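Local coordinates for possible glutathione S-transferase (Rhodopseudomonas palustris, PDB 3M8N), which probably catalyses the conjugation of glutathione to electrophilic substrates, at residues A[18-23]-A[196-201]; A[80-85]-A[158-163]; A[139-144]-A[180-185]; A[151-156]-A[186-191]. All coordinates share one frame; numbering follows the deposited sequence.

Contact 1: residues A[18-23]-A[196-201]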
# COMPACT_ATOMS: atom_id res chain seq x y z
N VAL A 18 8.77 10.65 -2.02
CA VAL A 18 8.35 11.33 -3.20
C VAL A 18 9.41 12.31 -3.64
O VAL A 18 9.70 12.40 -4.81
CB VAL A 18 7.07 12.06 -2.98
CG1 VAL A 18 6.77 12.72 -4.22
CG2 VAL A 18 5.92 11.10 -2.56
N ARG A 19 9.99 13.06 -2.72
CA ARG A 19 11.16 13.89 -3.08
C ARG A 19 12.33 13.12 -3.68
O ARG A 19 12.97 13.59 -4.56
CB ARG A 19 11.66 14.59 -1.86
CG ARG A 19 10.88 15.82 -1.35
CD ARG A 19 11.79 16.47 -0.27
NE ARG A 19 11.06 16.32 0.94
CZ ARG A 19 11.36 15.73 2.07
NH1 ARG A 19 12.54 15.26 2.36
NH2 ARG A 19 10.38 15.70 2.93
N LEU A 20 12.59 11.92 -3.21
CA LEU A 20 13.68 11.10 -3.68
C LEU A 20 13.41 10.69 -5.11
O LEU A 20 14.29 10.85 -5.98
CB LEU A 20 13.85 9.87 -2.80
CG LEU A 20 14.98 8.90 -3.14
CD1 LEU A 20 16.31 9.69 -3.28
CD2 LEU A 20 15.08 7.82 -2.12
N ALA A 21 12.19 10.19 -5.38
CA ALA A 21 11.75 9.87 -6.74
C ALA A 21 11.89 11.06 -7.67
O ALA A 21 12.43 10.92 -8.73
CB ALA A 21 10.32 9.33 -6.74
N LEU A 22 11.43 12.23 -7.27
CA LEU A 22 11.56 13.43 -8.06
C LEU A 22 13.03 13.82 -8.35
O LEU A 22 13.32 14.27 -9.46
CB LEU A 22 10.81 14.59 -7.43
CG LEU A 22 9.27 14.41 -7.41
CD1 LEU A 22 8.55 15.34 -6.53
CD2 LEU A 22 8.72 14.50 -8.81
N ALA A 23 13.94 13.65 -7.38
CA ALA A 23 15.37 13.87 -7.59
C ALA A 23 15.88 12.86 -8.56
O ALA A 23 16.57 13.24 -9.48
CB ALA A 23 16.12 13.76 -6.31
N PRO A 196 22.75 7.60 -9.07
CA PRO A 196 23.00 8.97 -9.41
C PRO A 196 21.78 9.80 -9.14
O PRO A 196 20.68 9.38 -9.46
CB PRO A 196 23.26 8.92 -10.92
CG PRO A 196 23.75 7.55 -11.15
CD PRO A 196 23.01 6.69 -10.20
N GLY A 197 21.98 10.98 -8.58
CA GLY A 197 20.88 11.84 -8.25
C GLY A 197 20.24 11.57 -6.92
O GLY A 197 19.24 12.18 -6.63
N PHE A 198 20.82 10.70 -6.11
CA PHE A 198 20.29 10.39 -4.83
C PHE A 198 20.37 11.64 -3.99
O PHE A 198 21.32 12.42 -4.14
CB PHE A 198 21.05 9.24 -4.19
CG PHE A 198 20.63 8.95 -2.76
CD1 PHE A 198 19.60 8.06 -2.47
CD2 PHE A 198 21.23 9.58 -1.70
CE1 PHE A 198 19.21 7.81 -1.16
CE2 PHE A 198 20.84 9.31 -0.41
CZ PHE A 198 19.82 8.41 -0.14
N ILE A 199 19.33 11.85 -3.16
CA ILE A 199 19.29 12.90 -2.11
C ILE A 199 18.93 12.32 -0.76
O ILE A 199 18.26 11.31 -0.65
CB ILE A 199 18.37 14.03 -2.45
CG1 ILE A 199 16.93 13.51 -2.66
CG2 ILE A 199 18.93 14.78 -3.65
CD1 ILE A 199 15.86 14.53 -2.56
N THR A 200 19.42 12.96 0.30
CA THR A 200 19.13 12.49 1.62
C THR A 200 17.85 13.15 2.08
O THR A 200 17.37 14.05 1.44
CB THR A 200 20.22 12.89 2.58
OG1 THR A 200 20.25 14.30 2.64
CG2 THR A 200 21.54 12.36 2.12
N MSE A 201 17.31 12.71 3.21
CA MSE A 201 16.13 13.31 3.77
C MSE A 201 16.29 14.75 4.23
O MSE A 201 15.31 15.47 4.32
CB MSE A 201 15.61 12.39 4.85
CG MSE A 201 14.40 12.92 5.55
SE MSE A 201 13.81 11.60 6.82
CE MSE A 201 12.43 10.75 5.95
O HOH W 1 14.90 15.74 0.81
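Ile199 packs on helix 13-24 with both CG1 and CD1 against Ala23 CB, CG1 at 3.7 Å, and its CD1 also lies 3.6 Å from the carbonyl oxygen Arg19 O. CG1 stands between its own backbone N and carbonyl carbon (chi1 59°), which turns the longer branch onto the helix. Leu20 adds its CD1, which packs on Ile199 CG1 at 3.9 Å and on Phe198 CD1 at 3.8 Å. An alanine at Ile199 would probably open a gap beside Ala23 CB and leave Leu20 CD1 with less to pack on. Near the start of the loop, Gly197 O rests on Ala23 CB at 3.5 Å. A water bridges the two segments, in the plane of the Arg19 guanidinium, accepting from Arg19 NH1 at 2.9 Å and donating to Thr200 O at 3.1 Å. Behind this layer, Ser8 OG bonds Arg19 NE and steadies the arginine, while Ile199 O is hydrogen-bonded to Tyr16 OH. The contact thus joins the thioredoxin-like N-terminal domain to the loop that follows helix 183-193; helix 13-24 turns other side chains to strand 4-8 and helix 69-77, and Phe198 meets the ring of Tyr166 on helix 160-169.

Contact 2: residues A[80-85]-A[158-163]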
# COMPACT_ATOMS: atom_id res chain seq x y z
N THR A 80 8.99 5.76 -17.18
CA THR A 80 10.31 6.22 -16.77
C THR A 80 11.14 5.02 -16.53
O THR A 80 10.66 3.91 -16.61
CB THR A 80 10.36 7.06 -15.52
OG1 THR A 80 10.16 6.24 -14.38
CG2 THR A 80 9.40 8.22 -15.54
N SER A 81 12.42 5.24 -16.32
CA SER A 81 13.34 4.15 -16.04
C SER A 81 13.11 3.50 -14.66
O SER A 81 13.53 2.40 -14.48
CB SER A 81 14.78 4.63 -16.13
OG SER A 81 14.94 5.78 -15.34
N LEU A 82 12.39 4.17 -13.75
CA LEU A 82 11.93 3.53 -12.50
C LEU A 82 10.75 2.60 -12.56
O LEU A 82 10.38 2.03 -11.51
CB LEU A 82 11.61 4.58 -11.49
CG LEU A 82 12.75 5.48 -11.09
CD1 LEU A 82 12.17 6.52 -10.11
CD2 LEU A 82 13.84 4.65 -10.43
N ALA A 83 10.11 2.49 -13.74
CA ALA A 83 9.04 1.54 -14.00
C ALA A 83 9.53 0.33 -14.79
O ALA A 83 10.14 0.50 -15.80
CB ALA A 83 7.83 2.27 -14.71
N PRO A 84 9.30 -0.92 -14.33
CA PRO A 84 9.76 -2.06 -15.16
C PRO A 84 8.89 -2.31 -16.38
O PRO A 84 7.95 -1.58 -16.58
CB PRO A 84 9.67 -3.25 -14.21
CG PRO A 84 8.77 -2.85 -13.20
CD PRO A 84 8.82 -1.38 -13.03
N ASP A 85 9.18 -3.33 -17.18
CA ASP A 85 8.53 -3.46 -18.50
C ASP A 85 7.40 -4.39 -18.54
O ASP A 85 6.38 -4.08 -19.13
CB ASP A 85 9.49 -3.92 -19.59
CG ASP A 85 10.51 -2.84 -19.95
OD1 ASP A 85 10.16 -1.63 -19.92
OD2 ASP A 85 11.67 -3.17 -20.24
N LEU A 158 16.67 -0.98 -10.18
CA LEU A 158 16.08 0.06 -9.35
C LEU A 158 14.68 0.46 -9.89
O LEU A 158 14.53 0.81 -11.07
CB LEU A 158 16.98 1.28 -9.26
CG LEU A 158 16.53 2.35 -8.29
CD1 LEU A 158 16.87 1.95 -6.96
CD2 LEU A 158 17.24 3.60 -8.51
N THR A 159 13.67 0.38 -9.02
CA THR A 159 12.30 0.71 -9.34
C THR A 159 11.79 1.54 -8.16
O THR A 159 12.54 1.79 -7.19
CB THR A 159 11.41 -0.51 -9.63
OG1 THR A 159 11.08 -1.19 -8.44
CG2 THR A 159 12.03 -1.48 -10.52
N ILE A 160 10.55 2.00 -8.25
CA ILE A 160 9.90 2.72 -7.16
C ILE A 160 9.68 1.88 -5.91
O ILE A 160 9.55 2.42 -4.84
CB ILE A 160 8.53 3.44 -7.59
CG1 ILE A 160 7.69 2.49 -8.42
CG2 ILE A 160 8.78 4.72 -8.25
CD1 ILE A 160 6.22 2.86 -8.43
N ALA A 161 9.65 0.57 -6.04
CA ALA A 161 9.61 -0.32 -4.87
C ALA A 161 10.78 -0.13 -3.94
O ALA A 161 10.57 -0.19 -2.76
CB ALA A 161 9.55 -1.76 -5.26
N ASP A 162 12.01 0.06 -4.49
CA ASP A 162 13.24 0.29 -3.71
C ASP A 162 13.17 1.62 -3.00
O ASP A 162 13.47 1.72 -1.83
CB ASP A 162 14.46 0.27 -4.62
CG ASP A 162 14.65 -1.04 -5.28
OD1 ASP A 162 15.02 -2.01 -4.63
OD2 ASP A 162 14.40 -1.14 -6.47
N ILE A 163 12.74 2.63 -3.73
CA ILE A 163 12.54 3.97 -3.19
C ILE A 163 11.50 3.95 -2.10
O ILE A 163 11.68 4.61 -1.10
CB ILE A 163 12.11 4.97 -4.31
CG1 ILE A 163 13.18 5.04 -5.39
CG2 ILE A 163 11.77 6.35 -3.77
CD1 ILE A 163 12.68 5.63 -6.59
O HOH W 2 16.35 1.91 -12.97
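A single carbonyl oxygen, Leu82 O, meets two successive residues at the start of helix 160-169: it accepts the N-H of Ile160 at 3.3 Å and a CA-H of Thr159, with Thr159 CA only 3.2 Å away. The N-H of Ile160 approaches in the carbonyl plane, and its bond is bent, with 139° at the hydrogen. The helix start is a capping box, as in the N-capping box at the corresponding helix of other glutathione S-transferases. Thr159 N donates to the anti lone pair of Asp162 OD2 at 3.1 Å in a fairly straight bond, while Thr159 OG1 accepts weakly from Ala161 N. A chi1 of 74° places the threonine hydroxyl for this, with OG1 opposite the hydrogen on CA; CG2 is thereby turned toward Pro84 CD, which crosses it at about a right angle. Leu82 is the third residue of a type I turn from Thr80 to Ala83, and it sends one methyl group to the helix and the other to the residue ahead of its cap. CD1 meets the tip of Ile163, CD1 to CD1 at 3.7 Å, and the two side chains cross nearly perpendicularly, whereas Leu82 CD2 runs alongside Leu158 and touches its CD2 at 4.0 Å. Beyond the segments, Leu82 also rests on Leu25 and Ala77. One water donates to Ser81 O at 3.2 Å and to Leu158 O at 2.9 Å, bridging the two backbones.

Contact 3: residues A[139-144]-A[180-185]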
# COMPACT_ATOMS: atom_id res chain seq x y z
N ALA A 139 9.64 -7.85 9.25
CA ALA A 139 9.64 -7.23 7.90
C ALA A 139 11.07 -7.16 7.32
O ALA A 139 11.32 -7.61 6.19
CB ALA A 139 8.98 -5.84 7.93
N LEU A 140 12.00 -6.62 8.11
CA LEU A 140 13.40 -6.57 7.73
C LEU A 140 13.95 -7.92 7.39
O LEU A 140 14.82 -8.04 6.57
CB LEU A 140 14.19 -6.00 8.82
CG LEU A 140 13.92 -4.55 9.05
CD1 LEU A 140 14.39 -4.22 10.43
CD2 LEU A 140 14.68 -3.75 8.06
N GLN A 141 13.38 -8.95 7.97
CA GLN A 141 13.80 -10.30 7.68
C GLN A 141 13.27 -10.79 6.39
O GLN A 141 13.96 -11.52 5.69
CB GLN A 141 13.33 -11.26 8.80
CG GLN A 141 14.12 -12.52 8.89
CD GLN A 141 15.56 -12.22 9.25
OE1 GLN A 141 15.81 -11.59 10.29
NE2 GLN A 141 16.51 -12.60 8.36
N VAL A 142 12.02 -10.44 6.09
CA VAL A 142 11.46 -10.73 4.78
C VAL A 142 12.35 -10.03 3.75
O VAL A 142 12.65 -10.57 2.71
CB VAL A 142 9.97 -10.26 4.63
CG1 VAL A 142 9.47 -10.50 3.21
CG2 VAL A 142 9.07 -10.99 5.59
N MSE A 143 12.79 -8.83 4.07
CA MSE A 143 13.64 -8.08 3.15
C MSE A 143 15.05 -8.68 3.00
O MSE A 143 15.55 -8.82 1.88
CB MSE A 143 13.70 -6.62 3.57
CG MSE A 143 12.37 -5.85 3.38
SE MSE A 143 12.49 -4.22 4.30
CE MSE A 143 13.65 -3.17 3.29
N GLU A 144 15.67 -9.03 4.13
CA GLU A 144 16.94 -9.73 4.16
C GLU A 144 16.86 -10.99 3.33
O GLU A 144 17.69 -11.22 2.47
CB GLU A 144 17.27 -10.14 5.58
CG GLU A 144 18.64 -10.70 5.72
CD GLU A 144 19.68 -9.65 5.54
OE1 GLU A 144 19.32 -8.48 5.47
OE2 GLU A 144 20.88 -9.97 5.47
N SER A 180 22.69 -4.54 12.36
CA SER A 180 23.93 -5.29 12.21
C SER A 180 23.70 -6.72 11.76
O SER A 180 24.48 -7.31 11.09
CB SER A 180 24.78 -5.19 13.46
OG SER A 180 24.08 -5.67 14.59
N THR A 181 22.54 -7.25 12.06
CA THR A 181 22.18 -8.61 11.73
C THR A 181 21.60 -8.78 10.28
O THR A 181 21.20 -9.88 9.84
CB THR A 181 21.20 -9.05 12.87
OG1 THR A 181 20.11 -9.84 12.35
CG2 THR A 181 20.61 -7.73 13.66
N PHE A 182 21.58 -7.67 9.52
CA PHE A 182 20.95 -7.60 8.17
C PHE A 182 21.90 -6.97 7.17
O PHE A 182 21.68 -5.84 6.74
CB PHE A 182 19.67 -6.76 8.21
CG PHE A 182 18.70 -7.20 9.24
CD1 PHE A 182 17.81 -8.24 8.98
CD2 PHE A 182 18.67 -6.59 10.49
CE1 PHE A 182 16.90 -8.67 9.94
CE2 PHE A 182 17.77 -7.01 11.45
CZ PHE A 182 16.90 -8.07 11.17
N PRO A 183 22.97 -7.71 6.80
CA PRO A 183 23.97 -7.25 5.82
C PRO A 183 23.43 -7.04 4.40
O PRO A 183 23.82 -6.09 3.76
CB PRO A 183 25.02 -8.38 5.83
CG PRO A 183 24.29 -9.57 6.41
CD PRO A 183 23.31 -9.04 7.35
N ALA A 184 22.56 -7.94 3.92
CA ALA A 184 21.93 -7.83 2.60
C ALA A 184 21.09 -6.58 2.56
O ALA A 184 21.12 -5.85 1.58
CB ALA A 184 21.10 -9.03 2.30
N VAL A 185 20.41 -6.28 3.66
CA VAL A 185 19.65 -5.06 3.75
C VAL A 185 20.55 -3.89 3.67
O VAL A 185 20.26 -2.95 2.99
CB VAL A 185 18.70 -4.98 5.02
CG1 VAL A 185 18.12 -3.58 5.20
CG2 VAL A 185 17.55 -5.95 4.87
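The carboxylate of Glu144 covers the first turn of helix 183-193 and takes one backbone N-H with each oxygen: Val185 N donates to OE1 and Ala184 N to OE2, both at 3.1 Å. Both donors come on the syn sides but from out of the carboxylate plane, by 30° at OE1 and 24° at OE2. The glutamate reaches them because its CG is anti to the backbone N (chi1 -172°) and the chain then folds over about the CB-CG bond. Two bonds fix the rotation of the group, and its position at a helix N-terminus would be expected to stabilise the negative charge. An alanine here would probably leave the N-H groups of Ala184 and Val185 without their acceptor and Phe182 without the flank of the glutamate chain. Packing is dense around this point: OE1 touches Phe182 CB at 3.3 Å, while Leu140 CB sits over one face of the Phe182 ring, 4.2 Å from its centroid, and Val185 CG2 rests on Met143 CB at 4.1 Å. The outer side is looser. There Gln141, an exposed residue, curls its amide back so that OE1 comes to the ring edge at Phe182 CE1, 3.1 Å away, and the hydroxyl of Thr181 lies over the other ring face near the rim. Helix 129-146 turns Ala139 and Val142 to helix 87-117, Val142 also packs on Ser52 of the second subunit, and Met143 and Val185 both lean on Thr169 of helix 160-169.

Contact 4: residues A[151-156]-A[186-191]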
# COMPACT_ATOMS: atom_id res chain seq x y z
N ASP A 151 19.50 -8.13 -5.93
CA ASP A 151 20.12 -6.82 -5.60
C ASP A 151 19.09 -5.71 -5.38
O ASP A 151 19.35 -4.73 -4.70
CB ASP A 151 21.08 -6.35 -6.72
CG ASP A 151 22.48 -7.02 -6.65
OD1 ASP A 151 22.66 -7.92 -5.81
OD2 ASP A 151 23.37 -6.65 -7.44
N TYR A 152 17.94 -5.88 -6.02
CA TYR A 152 16.80 -4.95 -5.94
C TYR A 152 15.53 -5.69 -5.75
O TYR A 152 15.44 -6.88 -6.10
CB TYR A 152 16.69 -4.12 -7.22
CG TYR A 152 17.89 -3.24 -7.50
CD1 TYR A 152 18.01 -2.00 -6.88
CD2 TYR A 152 18.91 -3.68 -8.36
CE1 TYR A 152 19.11 -1.22 -7.13
CE2 TYR A 152 20.01 -2.90 -8.62
CZ TYR A 152 20.11 -1.68 -8.02
OH TYR A 152 21.21 -0.88 -8.31
N PHE A 153 14.52 -4.99 -5.24
CA PHE A 153 13.29 -5.69 -4.89
C PHE A 153 12.49 -6.22 -6.06
O PHE A 153 11.92 -7.28 -5.97
CB PHE A 153 12.43 -4.91 -3.88
CG PHE A 153 12.95 -5.00 -2.49
CD1 PHE A 153 12.62 -6.07 -1.68
CD2 PHE A 153 13.83 -4.07 -2.02
CE1 PHE A 153 13.15 -6.19 -0.43
CE2 PHE A 153 14.34 -4.19 -0.80
CZ PHE A 153 14.01 -5.24 0.01
N ALA A 154 12.45 -5.52 -7.18
CA ALA A 154 11.66 -6.02 -8.31
C ALA A 154 12.44 -5.89 -9.60
O ALA A 154 13.16 -4.90 -9.75
CB ALA A 154 10.31 -5.20 -8.42
N ALA A 155 12.27 -6.85 -10.52
CA ALA A 155 12.70 -6.69 -11.92
C ALA A 155 14.23 -6.56 -12.15
O ALA A 155 14.69 -6.09 -13.20
CB ALA A 155 12.00 -5.45 -12.53
N GLY A 156 15.00 -6.92 -11.13
CA GLY A 156 16.44 -6.81 -11.18
C GLY A 156 17.02 -5.45 -11.35
O GLY A 156 18.15 -5.34 -11.76
N ASN A 186 21.64 -3.95 4.39
CA ASN A 186 22.49 -2.81 4.46
C ASN A 186 23.24 -2.54 3.15
O ASN A 186 23.53 -1.41 2.81
CB ASN A 186 23.49 -3.04 5.59
CG ASN A 186 22.86 -2.93 7.02
OD1 ASN A 186 22.98 -3.87 7.82
ND2 ASN A 186 22.27 -1.77 7.36
N ALA A 187 23.54 -3.60 2.41
CA ALA A 187 24.19 -3.47 1.10
C ALA A 187 23.25 -2.82 0.11
O ALA A 187 23.65 -1.97 -0.69
CB ALA A 187 24.65 -4.87 0.56
N TRP A 188 21.98 -3.22 0.21
CA TRP A 188 20.86 -2.61 -0.54
C TRP A 188 20.69 -1.09 -0.29
O TRP A 188 20.63 -0.28 -1.22
CB TRP A 188 19.56 -3.41 -0.32
CG TRP A 188 18.37 -2.74 -0.89
CD1 TRP A 188 17.99 -2.72 -2.18
CD2 TRP A 188 17.44 -1.94 -0.19
NE1 TRP A 188 16.85 -1.98 -2.34
CE2 TRP A 188 16.49 -1.48 -1.13
CE3 TRP A 188 17.30 -1.57 1.15
CZ2 TRP A 188 15.41 -0.67 -0.77
CZ3 TRP A 188 16.23 -0.79 1.50
CH2 TRP A 188 15.30 -0.34 0.53
N LEU A 189 20.71 -0.68 0.97
CA LEU A 189 20.66 0.74 1.31
C LEU A 189 21.75 1.50 0.67
O LEU A 189 21.50 2.57 0.15
CB LEU A 189 20.70 0.98 2.83
CG LEU A 189 19.58 0.39 3.69
CD1 LEU A 189 20.02 0.24 5.15
CD2 LEU A 189 18.37 1.27 3.55
N ARG A 190 22.97 0.96 0.72
CA ARG A 190 24.12 1.62 0.09
C ARG A 190 23.95 1.62 -1.39
O ARG A 190 24.30 2.58 -2.01
CB ARG A 190 25.49 1.00 0.49
CG ARG A 190 25.97 1.40 1.95
CD ARG A 190 27.40 0.85 2.44
NE ARG A 190 27.45 -0.62 2.43
CZ ARG A 190 27.19 -1.44 3.47
NH1 ARG A 190 26.88 -0.95 4.68
NH2 ARG A 190 27.22 -2.74 3.28
N ARG A 191 23.39 0.57 -1.99
CA ARG A 191 23.19 0.55 -3.44
C ARG A 191 22.24 1.66 -3.89
O ARG A 191 22.49 2.38 -4.86
CB ARG A 191 22.63 -0.79 -3.77
CG ARG A 191 22.78 -1.22 -5.14
CD ARG A 191 22.22 -2.64 -5.30
NE ARG A 191 23.09 -3.63 -4.69
CZ ARG A 191 22.83 -4.42 -3.65
NH1 ARG A 191 21.67 -4.45 -3.04
NH2 ARG A 191 23.80 -5.22 -3.21
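Asp151 meets Arg191 of helix 183-193 with both its backbone and its carboxylate. The carbonyl Asp151 O accepts a weak, strongly bent bond from Arg191 NH1 at 2.9 Å, and the same oxygen lies at the edge of the Trp188 ring, 3.5 Å from CD1. The carboxylate is stacked almost parallel on the guanidinium, with planes 3° apart, so OD1 and NH2 form only a long salt bridge of 3.9 Å in which charges attract but no N-H points at the oxygen. Ala187 O covers the opposite face of the guanidinium, which is thus sandwiched between a carbonyl and a carboxylate. Tyr152 follows and packs on the aliphatic part of the same arginine: Arg191 CD makes an off-centre CH-pi contact with the phenol ring, 4.0 Å from its centroid, and CG touches OH at 3.6 Å. An extended start to the arginine chain (chi2 177°) carries these methylenes past the ring before the chain turns about the CG-CD bond. Phe153 then points its edge into the face of Trp188 in a T-shaped stack, the planes at 86° and Phe153 CE2 3.5 Å above Trp188 CE2. The indole nitrogen has its partner elsewhere, for Trp188 NE1 donates to Asp162 OD1, which also accepts from Phe153 N and so ties the indole to the backbone of Phe153. Around them, Leu165 of helix 160-169 and Met143 of helix 129-146 touch both Phe153 and Trp188, and Ala154 leads on to Ala93 of helix 87-117.

Overall arrangement
Contact 1 spans the two domains, and contacts 2, 3 and 4 are nested along the chain within the loop it closes. Contacts 1 and 2, with centres about 13 Å apart, meet where Leu20 CD2 packs on Ile163 CG2 at 4.0 Å. Asp162 ties contact 2 to contact 4, its OD1 lying 2.9 Å from Trp188 NE1 and 3.1 Å from Phe153 N. Contacts 3 and 4 share helix 183-193 and touch through Met143, whose CG is 3.8 Å from Phe153 CZ. Contact 3 stays about 12 Å from contact 1 at their nearest atoms. In this superfamily glutathione binds mainly to the thioredoxin-like domain, to which helix 13-24 of contact 1 belongs.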